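Local coordinates for protein tyrosinase (Burkholderia thailandensis, PDB 5ZRD) that probably hydroxylates monophenols to catechols and oxidises these further, using a pair of histidine-bound copper ions, as a tyrosinase that works at acidic pH, at residues V216-S224 and D231-A239; N278-Y289 and Y460-S468. All coordinates share one frame; numbering follows the deposited sequence.

Contact 1 (V216-S224 and D231-A239); sequences VRAWLKGDS and DPTRNGVYA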
loop_
_atom_site.group_PDB
_atom_site.type_symbol
_atom_site.label_atom_id
_atom_site.label_comp_id
_atom_site.label_asym_id
_atom_site.label_seq_id
_atom_site.Cartn_x
_atom_site.Cartn_y
_atom_site.Cartn_z
ATOM N N VAL A 216 -42.012 16.084 -10.375
ATOM C CA VAL A 216 -42.418 14.972 -9.548
ATOM C C VAL A 216 -43.680 14.354 -10.154
ATOM O O VAL A 216 -43.811 13.112 -10.165
ATOM C CB VAL A 216 -42.599 15.397 -8.084
ATOM C CG1 VAL A 216 -43.375 14.369 -7.279
ATOM C CG2 VAL A 216 -41.242 15.656 -7.440
ATOM N N ARG A 217 -44.584 15.193 -10.693
ATOM C CA ARG A 217 -45.866 14.639 -11.238
ATOM C C ARG A 217 -45.614 13.763 -12.479
ATOM O O ARG A 217 -46.285 12.745 -12.704
ATOM C CB ARG A 217 -46.825 15.774 -11.588
ATOM C CG ARG A 217 -47.459 16.474 -10.393
ATOM C CD ARG A 217 -48.412 17.565 -10.874
ATOM N NE ARG A 217 -49.581 16.961 -11.512
ATOM C CZ ARG A 217 -50.295 17.521 -12.494
ATOM N NH1 ARG A 217 -50.139 18.803 -12.798
ATOM N NH2 ARG A 217 -51.105 16.763 -13.211
ATOM N N ALA A 218 -44.648 14.179 -13.290
ATOM C CA ALA A 218 -44.310 13.498 -14.543
ATOM C C ALA A 218 -43.671 12.145 -14.235
ATOM O O ALA A 218 -43.971 11.173 -14.863
ATOM C CB ALA A 218 -43.366 14.341 -15.376
ATOM N N TRP A 219 -42.728 12.131 -13.314
ATOM C CA TRP A 219 -42.124 10.882 -12.865
ATOM C C TRP A 219 -43.202 9.920 -12.355
ATOM O O TRP A 219 -43.204 8.737 -12.713
ATOM C CB TRP A 219 -41.103 11.151 -11.768
ATOM C CG TRP A 219 -39.705 11.407 -12.236
ATOM C CD1 TRP A 219 -39.135 12.616 -12.511
ATOM C CD2 TRP A 219 -38.662 10.441 -12.389
ATOM N NE1 TRP A 219 -37.814 12.467 -12.827
ATOM C CE2 TRP A 219 -37.497 11.144 -12.773
ATOM C CE3 TRP A 219 -38.596 9.052 -12.276
ATOM C CZ2 TRP A 219 -36.283 10.507 -12.997
ATOM C CZ3 TRP A 219 -37.395 8.420 -12.521
ATOM C CH2 TRP A 219 -36.257 9.136 -12.882
ATOM N N LEU A 220 -44.118 10.425 -11.531
ATOM C CA LEU A 220 -45.202 9.568 -10.996
ATOM C C LEU A 220 -46.129 9.079 -12.117
ATOM O O LEU A 220 -46.506 7.902 -12.165
ATOM C CB LEU A 220 -45.976 10.348 -9.938
ATOM C CG LEU A 220 -45.236 10.505 -8.613
ATOM C CD1 LEU A 220 -45.880 11.596 -7.794
ATOM C CD2 LEU A 220 -45.238 9.199 -7.840
ATOM N N LYS A 221 -46.484 9.983 -13.018
ATOM C CA LYS A 221 -47.303 9.617 -14.151
ATOM C C LYS A 221 -46.590 8.612 -15.059
ATOM O O LYS A 221 -47.183 7.615 -15.384
ATOM C CB LYS A 221 -47.674 10.838 -14.994
ATOM C CG LYS A 221 -48.804 10.561 -15.969
ATOM C CD LYS A 221 -49.288 11.790 -16.725
ATOM C CE LYS A 221 -50.457 11.487 -17.648
ATOM N NZ LYS A 221 -50.411 12.296 -18.896
ATOM N N GLY A 222 -45.334 8.858 -15.455
ATOM C CA GLY A 222 -44.692 8.071 -16.544
ATOM C C GLY A 222 -44.864 8.734 -17.915
ATOM O O GLY A 222 -44.581 8.149 -18.971
ATOM N N ASP A 223 -45.313 9.988 -17.900
ATOM C CA ASP A 223 -45.491 10.793 -19.103
ATOM C C ASP A 223 -45.636 12.250 -18.625
ATOM O O ASP A 223 -45.650 12.444 -17.397
ATOM C CB ASP A 223 -46.728 10.302 -19.874
ATOM C CG ASP A 223 -46.547 10.387 -21.359
ATOM O OD1 ASP A 223 -45.853 11.346 -21.795
ATOM O OD2 ASP A 223 -47.091 9.488 -22.055
ATOM N N SER A 224 -45.725 13.247 -19.532
ATOM C CA SER A 224 -45.976 14.650 -19.081
ATOM C C SER A 224 -47.368 14.699 -18.437
ATOM O O SER A 224 -48.323 14.097 -18.968
ATOM C CB SER A 224 -45.882 15.711 -20.169
ATOM O OG SER A 224 -45.390 15.200 -21.398
ATOM N N ASP A 231 -54.185 10.182 -14.168
ATOM C CA ASP A 231 -53.962 9.037 -15.085
ATOM C C ASP A 231 -52.540 8.464 -15.079
ATOM O O ASP A 231 -51.799 8.691 -16.000
ATOM C CB ASP A 231 -54.354 9.380 -16.535
ATOM C CG ASP A 231 -55.853 9.627 -16.709
ATOM O OD1 ASP A 231 -56.629 9.400 -15.740
ATOM O OD2 ASP A 231 -56.246 10.051 -17.831
ATOM N N PRO A 232 -52.163 7.726 -14.028
ATOM C CA PRO A 232 -50.825 7.125 -14.065
ATOM C C PRO A 232 -50.752 6.017 -15.126
ATOM O O PRO A 232 -51.601 5.132 -15.131
ATOM C CB PRO A 232 -50.570 6.605 -12.637
ATOM C CG PRO A 232 -51.922 6.614 -11.952
ATOM C CD PRO A 232 -52.743 7.659 -12.676
ATOM N N THR A 233 -49.778 6.111 -16.028
ATOM C CA THR A 233 -49.416 5.018 -16.945
ATOM C C THR A 233 -48.743 3.879 -16.162
ATOM O O THR A 233 -48.516 3.971 -14.929
ATOM C CB THR A 233 -48.493 5.495 -18.077
ATOM O OG1 THR A 233 -47.136 5.563 -17.618
ATOM C CG2 THR A 233 -48.913 6.838 -18.653
ATOM N N ARG A 234 -48.410 2.820 -16.896
ATOM C CA ARG A 234 -47.792 1.599 -16.358
ATOM C C ARG A 234 -46.278 1.796 -16.219
ATOM O O ARG A 234 -45.626 0.914 -15.717
ATOM C CB ARG A 234 -48.091 0.368 -17.243
ATOM C CG ARG A 234 -47.390 0.386 -18.602
ATOM C CD ARG A 234 -47.508 -0.855 -19.495
ATOM N NE ARG A 234 -48.796 -0.942 -20.167
ATOM C CZ ARG A 234 -49.896 -1.439 -19.605
ATOM N NH1 ARG A 234 -51.062 -1.249 -20.204
ATOM N NH2 ARG A 234 -49.823 -2.115 -18.459
ATOM N N ASN A 235 -45.726 2.915 -16.673
ATOM C CA ASN A 235 -44.273 3.128 -16.639
ATOM C C ASN A 235 -43.793 4.038 -15.507
ATOM O O ASN A 235 -42.575 4.156 -15.331
ATOM C CB ASN A 235 -43.793 3.902 -17.855
ATOM C CG ASN A 235 -44.269 3.234 -19.108
ATOM O OD1 ASN A 235 -45.021 3.849 -19.864
ATOM N ND2 ASN A 235 -43.917 1.964 -19.252
ATOM N N GLY A 236 -44.697 4.757 -14.860
ATOM C CA GLY A 236 -44.314 5.798 -13.921
ATOM C C GLY A 236 -43.931 5.244 -12.546
ATOM O O GLY A 236 -43.922 4.045 -12.327
ATOM N N VAL A 237 -43.598 6.144 -11.622
ATOM C CA VAL A 237 -43.220 5.733 -10.288
ATOM C C VAL A 237 -44.444 5.180 -9.563
ATOM O O VAL A 237 -44.296 4.309 -8.728
ATOM C CB VAL A 237 -42.586 6.879 -9.483
ATOM C CG1 VAL A 237 -42.187 6.392 -8.091
ATOM C CG2 VAL A 237 -41.399 7.461 -10.236
ATOM N N TYR A 238 -45.636 5.657 -9.907
ATOM C CA TYR A 238 -46.827 5.139 -9.275
ATOM C C TYR A 238 -46.966 3.630 -9.529
ATOM O O TYR A 238 -47.092 2.791 -8.563
ATOM C CB TYR A 238 -48.058 5.909 -9.756
ATOM C CG TYR A 238 -49.365 5.408 -9.205
ATOM C CD1 TYR A 238 -50.042 4.349 -9.796
ATOM C CD2 TYR A 238 -49.929 5.989 -8.078
ATOM C CE1 TYR A 238 -51.257 3.897 -9.283
ATOM C CE2 TYR A 238 -51.137 5.545 -7.556
ATOM C CZ TYR A 238 -51.808 4.499 -8.164
ATOM O OH TYR A 238 -52.993 4.077 -7.640
ATOM N N ALA A 239 -46.934 3.285 -10.813
ATOM C CA ALA A 239 -46.947 1.876 -11.231
ATOM C C ALA A 239 -45.809 1.091 -10.565
ATOM O O ALA A 239 -46.004 -0.067 -10.231
ATOM C CB ALA A 239 -46.816 1.770 -12.730
HETATM O O HOH W 1 -47.256 5.377 -13.030
#
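A helix-loop-helix junction brings the carboxyl end of helix 205-221, at Trp-219 to Lys-221, against the amino end of helix 237-244, so that carbonyls left over by the first helix are taken up by amides that begin the second and by Thr-233 of the loop before it. Val-237 N donates to Trp-219 O at 2.8 Å, with an N-H...O angle of 160°, and Tyr-238 N makes a weaker bond to Leu-220 O. Lys-221 O is gripped twice by Thr-233: OG1 donates to it over 3.0 Å, and the backbone N adds a weak bond. The same OG1 accepts from Asn-235 N, forming an ST turn just ahead of the helix; chi1 of 81° sets the hydroxyl between its own N and carbonyl carbon, where it can serve both partners. Water 1 bridges Leu-220 O, Thr-233 O and Ala-239 N.

Two glycines let the backbones meet. Gly-222, which follows the first helix at positive phi, and Gly-236, the N-cap residue of the second, bring their CA atoms within 3.5 Å of each other. Beside them Val-237 is wedged between two side chains: its CG2 lies at the edge of the Trp-219 ring, 3.8 Å from CE3, while its CB meets Leu-220 CD2 at 3.9 Å. Farther out, the aliphatic part of Lys-221 runs past Asp-231 O, its CE 3.5 Å away, before NZ turns back to bond Ser-224 O.

Trp-219 and Val-237 both press on helix 274-285, which carries copper ligands. Leu-220 packs on helix 122-127, and Asn-235 touches Tyr-460 of strand 456-466.

Contact 2 (N278-Y289 and Y460-S468); sequences NDIHLAVGGFDY and YLGHKSILS. With CU (copper (II) ion), chain K; O (oxygen atom), chain L.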
loop_
_atom_site.group_PDB
_atom_site.type_symbol
_atom_site.label_atom_id
_atom_site.label_comp_id
_atom_site.label_asym_id
_atom_site.label_seq_id
_atom_site.Cartn_x
_atom_site.Cartn_y
_atom_site.Cartn_z
ATOM N N ASN A 278 -35.406 4.871 -5.616
ATOM C CA ASN A 278 -34.393 5.460 -6.477
ATOM C C ASN A 278 -35.007 6.573 -7.340
ATOM O O ASN A 278 -34.431 7.682 -7.415
ATOM C CB ASN A 278 -33.700 4.398 -7.323
ATOM C CG ASN A 278 -32.744 3.540 -6.530
ATOM O OD1 ASN A 278 -32.614 3.702 -5.316
ATOM N ND2 ASN A 278 -32.076 2.623 -7.206
ATOM N N ASP A 279 -36.169 6.321 -7.941
ATOM C CA ASP A 279 -36.805 7.327 -8.822
ATOM C C ASP A 279 -37.039 8.654 -8.114
ATOM O O ASP A 279 -36.787 9.718 -8.689
ATOM C CB ASP A 279 -38.143 6.818 -9.379
ATOM C CG ASP A 279 -37.997 5.563 -10.262
ATOM O OD1 ASP A 279 -36.889 5.278 -10.803
ATOM O OD2 ASP A 279 -39.013 4.853 -10.413
ATOM N N ILE A 280 -37.500 8.597 -6.862
ATOM C CA ILE A 280 -37.939 9.775 -6.158
ATOM C C ILE A 280 -36.685 10.586 -5.835
ATOM O O ILE A 280 -36.689 11.781 -5.939
ATOM C CB ILE A 280 -38.793 9.427 -4.909
ATOM C CG1 ILE A 280 -40.185 8.880 -5.251
ATOM C CG2 ILE A 280 -38.921 10.602 -3.967
ATOM C CD1 ILE A 280 -41.060 9.796 -6.115
ATOM N N HIS A 281 -35.629 9.929 -5.403
ATOM C CA HIS A 281 -34.371 10.580 -5.233
ATOM C C HIS A 281 -33.954 11.304 -6.523
ATOM O O HIS A 281 -33.473 12.393 -6.454
ATOM C CB HIS A 281 -33.301 9.546 -4.877
ATOM C CG HIS A 281 -33.196 9.236 -3.423
ATOM N ND1 HIS A 281 -32.244 9.827 -2.618
ATOM C CD2 HIS A 281 -33.865 8.348 -2.652
ATOM C CE1 HIS A 281 -32.324 9.302 -1.411
ATOM N NE2 HIS A 281 -33.352 8.427 -1.384
ATOM N N LEU A 282 -34.041 10.670 -7.691
ATOM C CA LEU A 282 -33.527 11.322 -8.869
ATOM C C LEU A 282 -34.440 12.492 -9.274
ATOM O O LEU A 282 -33.969 13.510 -9.736
ATOM C CB LEU A 282 -33.378 10.317 -10.013
ATOM C CG LEU A 282 -32.400 9.169 -9.795
ATOM C CD1 LEU A 282 -31.898 8.620 -11.121
ATOM C CD2 LEU A 282 -31.219 9.551 -8.918
ATOM N N ALA A 283 -35.743 12.343 -9.146
ATOM C CA ALA A 283 -36.669 13.411 -9.521
ATOM C C ALA A 283 -36.437 14.646 -8.639
ATOM O O ALA A 283 -36.203 15.771 -9.119
ATOM C CB ALA A 283 -38.083 12.917 -9.399
ATOM N N VAL A 284 -36.480 14.434 -7.330
ATOM C CA VAL A 284 -36.262 15.497 -6.373
ATOM C C VAL A 284 -34.822 16.019 -6.458
ATOM O O VAL A 284 -34.572 17.197 -6.210
ATOM C CB VAL A 284 -36.583 14.995 -4.964
ATOM C CG1 VAL A 284 -36.080 15.973 -3.918
ATOM C CG2 VAL A 284 -38.072 14.737 -4.796
ATOM N N GLY A 285 -33.862 15.160 -6.780
ATOM C CA GLY A 285 -32.415 15.507 -6.693
ATOM C C GLY A 285 -31.754 15.889 -8.025
ATOM O O GLY A 285 -30.511 15.997 -8.065
ATOM N N GLY A 286 -32.519 16.051 -9.114
ATOM C CA GLY A 286 -32.049 16.829 -10.280
ATOM C C GLY A 286 -32.293 16.237 -11.667
ATOM O O GLY A 286 -31.864 16.862 -12.669
ATOM N N PHE A 287 -32.950 15.079 -11.795
ATOM C CA PHE A 287 -33.235 14.498 -13.118
ATOM C C PHE A 287 -34.668 14.829 -13.581
ATOM O O PHE A 287 -35.686 14.479 -12.918
ATOM C CB PHE A 287 -33.040 12.986 -13.071
ATOM C CG PHE A 287 -31.617 12.568 -12.847
ATOM C CD1 PHE A 287 -31.046 12.672 -11.596
ATOM C CD2 PHE A 287 -30.847 12.088 -13.890
ATOM C CE1 PHE A 287 -29.727 12.314 -11.383
ATOM C CE2 PHE A 287 -29.539 11.690 -13.668
ATOM C CZ PHE A 287 -28.982 11.814 -12.417
ATOM N N ASP A 288 -34.736 15.533 -14.709
ATOM C CA ASP A 288 -35.960 15.750 -15.494
ATOM C C ASP A 288 -36.461 14.416 -15.973
ATOM O O ASP A 288 -35.664 13.724 -16.582
ATOM C CB ASP A 288 -35.599 16.576 -16.754
ATOM C CG ASP A 288 -36.598 17.691 -17.060
ATOM O OD1 ASP A 288 -37.703 17.766 -16.469
ATOM O OD2 ASP A 288 -36.253 18.532 -17.919
ATOM N N TYR A 289 -37.733 14.018 -15.760
ATOM C CA TYR A 289 -38.205 12.731 -16.399
ATOM C C TYR A 289 -37.938 12.778 -17.912
ATOM O O TYR A 289 -37.596 11.749 -18.529
ATOM C CB TYR A 289 -39.691 12.414 -16.194
ATOM C CG TYR A 289 -40.054 10.965 -16.447
ATOM C CD1 TYR A 289 -39.486 9.955 -15.680
ATOM C CD2 TYR A 289 -40.958 10.583 -17.438
ATOM C CE1 TYR A 289 -39.807 8.618 -15.879
ATOM C CE2 TYR A 289 -41.270 9.246 -17.667
ATOM C CZ TYR A 289 -40.706 8.253 -16.874
ATOM O OH TYR A 289 -41.011 6.918 -17.029
ATOM N N TYR A 460 -42.388 3.406 -25.899
ATOM C CA TYR A 460 -41.633 3.691 -24.690
ATOM C C TYR A 460 -41.781 2.497 -23.756
ATOM O O TYR A 460 -42.884 2.203 -23.366
ATOM C CB TYR A 460 -42.076 5.012 -24.046
ATOM C CG TYR A 460 -41.343 5.309 -22.763
ATOM C CD1 TYR A 460 -39.966 5.166 -22.673
ATOM C CD2 TYR A 460 -42.041 5.647 -21.611
ATOM C CE1 TYR A 460 -39.301 5.379 -21.478
ATOM C CE2 TYR A 460 -41.389 5.896 -20.418
ATOM C CZ TYR A 460 -40.015 5.743 -20.343
ATOM O OH TYR A 460 -39.392 6.000 -19.154
ATOM N N LEU A 461 -40.686 1.801 -23.440
ATOM C CA LEU A 461 -40.771 0.543 -22.628
ATOM C C LEU A 461 -40.594 0.800 -21.124
ATOM O O LEU A 461 -40.924 -0.061 -20.322
ATOM C CB LEU A 461 -39.683 -0.392 -23.126
ATOM C CG LEU A 461 -39.697 -0.663 -24.633
ATOM C CD1 LEU A 461 -38.617 -1.659 -25.008
ATOM C CD2 LEU A 461 -41.060 -1.173 -25.079
ATOM N N GLY A 462 -40.030 1.952 -20.750
ATOM C CA GLY A 462 -39.905 2.336 -19.354
ATOM C C GLY A 462 -38.530 2.893 -19.004
ATOM O O GLY A 462 -37.705 3.104 -19.892
ATOM N N HIS A 463 -38.336 3.173 -17.698
ATOM C CA HIS A 463 -37.099 3.713 -17.133
ATOM C C HIS A 463 -36.527 2.771 -16.046
ATOM O O HIS A 463 -37.201 1.918 -15.491
ATOM C CB HIS A 463 -37.336 5.110 -16.573
ATOM C CG HIS A 463 -38.153 5.109 -15.317
ATOM N ND1 HIS A 463 -39.520 5.288 -15.321
ATOM C CD2 HIS A 463 -37.805 4.907 -14.030
ATOM C CE1 HIS A 463 -39.974 5.226 -14.080
ATOM N NE2 HIS A 463 -38.945 4.986 -13.271
ATOM N N LYS A 464 -35.245 2.949 -15.784
ATOM C CA LYS A 464 -34.546 2.369 -14.671
ATOM C C LYS A 464 -33.611 3.443 -14.117
ATOM O O LYS A 464 -32.781 3.967 -14.837
ATOM C CB LYS A 464 -33.737 1.145 -15.090
ATOM C CG LYS A 464 -32.927 0.449 -13.991
ATOM C CD LYS A 464 -32.076 -0.655 -14.596
ATOM C CE LYS A 464 -31.141 -1.354 -13.630
ATOM N NZ LYS A 464 -31.871 -2.411 -12.901
ATOM N N SER A 465 -33.766 3.699 -12.823
ATOM C CA SER A 465 -33.015 4.670 -12.083
ATOM C C SER A 465 -31.893 3.974 -11.304
ATOM O O SER A 465 -32.153 3.161 -10.437
ATOM C CB SER A 465 -33.934 5.421 -11.153
ATOM O OG SER A 465 -34.786 6.338 -11.853
ATOM N N ILE A 466 -30.657 4.326 -11.591
ATOM C CA ILE A 466 -29.507 3.875 -10.796
ATOM C C ILE A 466 -29.078 5.034 -9.881
ATOM O O ILE A 466 -28.390 6.009 -10.289
ATOM C CB ILE A 466 -28.354 3.386 -11.693
ATOM C CG1 ILE A 466 -28.752 2.245 -12.637
ATOM C CG2 ILE A 466 -27.184 2.932 -10.831
ATOM C CD1 ILE A 466 -29.556 2.671 -13.833
ATOM N N LEU A 467 -29.538 4.964 -8.651
ATOM C CA LEU A 467 -29.102 5.898 -7.622
ATOM C C LEU A 467 -27.703 5.498 -7.220
ATOM O O LEU A 467 -27.510 4.381 -6.756
ATOM C CB LEU A 467 -30.013 5.787 -6.407
ATOM C CG LEU A 467 -29.673 6.660 -5.213
ATOM C CD1 LEU A 467 -29.741 8.133 -5.581
ATOM C CD2 LEU A 467 -30.625 6.360 -4.065
ATOM N N SER A 468 -26.757 6.376 -7.470
ATOM C CA SER A 468 -25.391 6.021 -7.195
ATOM C C SER A 468 -24.756 7.130 -6.346
ATOM O O SER A 468 -25.422 7.719 -5.490
ATOM C CB SER A 468 -24.664 5.732 -8.473
ATOM O OG SER A 468 -23.339 5.282 -8.201
HETATM CU CU CU K . -33.323 6.925 -0.066
HETATM O O O L . -31.320 6.099 -0.173
HETATM O O HOH W 2 -36.203 2.830 -11.430
#
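Leu-467 reaches from the end of strand 456-466 onto helix 274-285, beginning with CB, which lies 3.5 Å from Asn-278 OD1. With CG anti to the backbone N (chi1 178°), the two methyls fork over the helix. CD1 touches His-281 CB and Leu-282 CD2, each 3.9 Å away. CD2 also meets Asn-278 OD1 and lies over one face of the His-281 imidazole, a CH-pi contact 4.0 Å from the ring centroid and almost directly above it. That ring binds copper through NE2 at 2.0 Å, its ND1 is held by Met-304 O, and His-277 and His-320 complete the histidine set of this copper. The leucine therefore lines the dinuclear copper site of the tyrosinase fold, in the pocket of the bound oxygen atom. Strand 460-466 crosses helix 278-285 at 80°, and the rest of the interface is mainly polar. Asn-278 ND2 donates to Ser-465 O. Asp-279 accepts from two residues: Ser-465 OG reaches OD1 at 2.6 Å, and His-463 NE2 reaches OD2 at 2.9 Å, nearly straight (174°) and in the imidazole plane but from above the carboxylate plane. Water 2 joins OD1 to Ser-465 N. At the other edge of the His-463 ring, ND1 shares a 2.8 Å hydrogen bond with Tyr-289 OH, which also accepts from Tyr-460 OH; the Tyr-289 ring turns its edge toward the imidazole face.

Contact 1 joins two helices close in sequence and is partly buried, its outer end at Asp-223 and Asp-231 exposed; contact 2, nearer the centre of the chain, buries a helix against a strand far along the sequence. Backbone amides and carbonyls carry most of contact 1, with one threonine hydroxyl and a little apolar packing, whereas contact 2 relies on side chains: a carboxylate, a serine, a histidine and tyrosines, with a leucine beside the copper. The two touch chiefly through Trp-219, which bonds Phe-287 O through NE1 and meets Tyr-289 and His-463 edge-to-face, and also where Asn-235 O packs on His-463 CE1. Val-237 likewise packs on Asp-279, so the helical junction covers part of the copper-bearing helix.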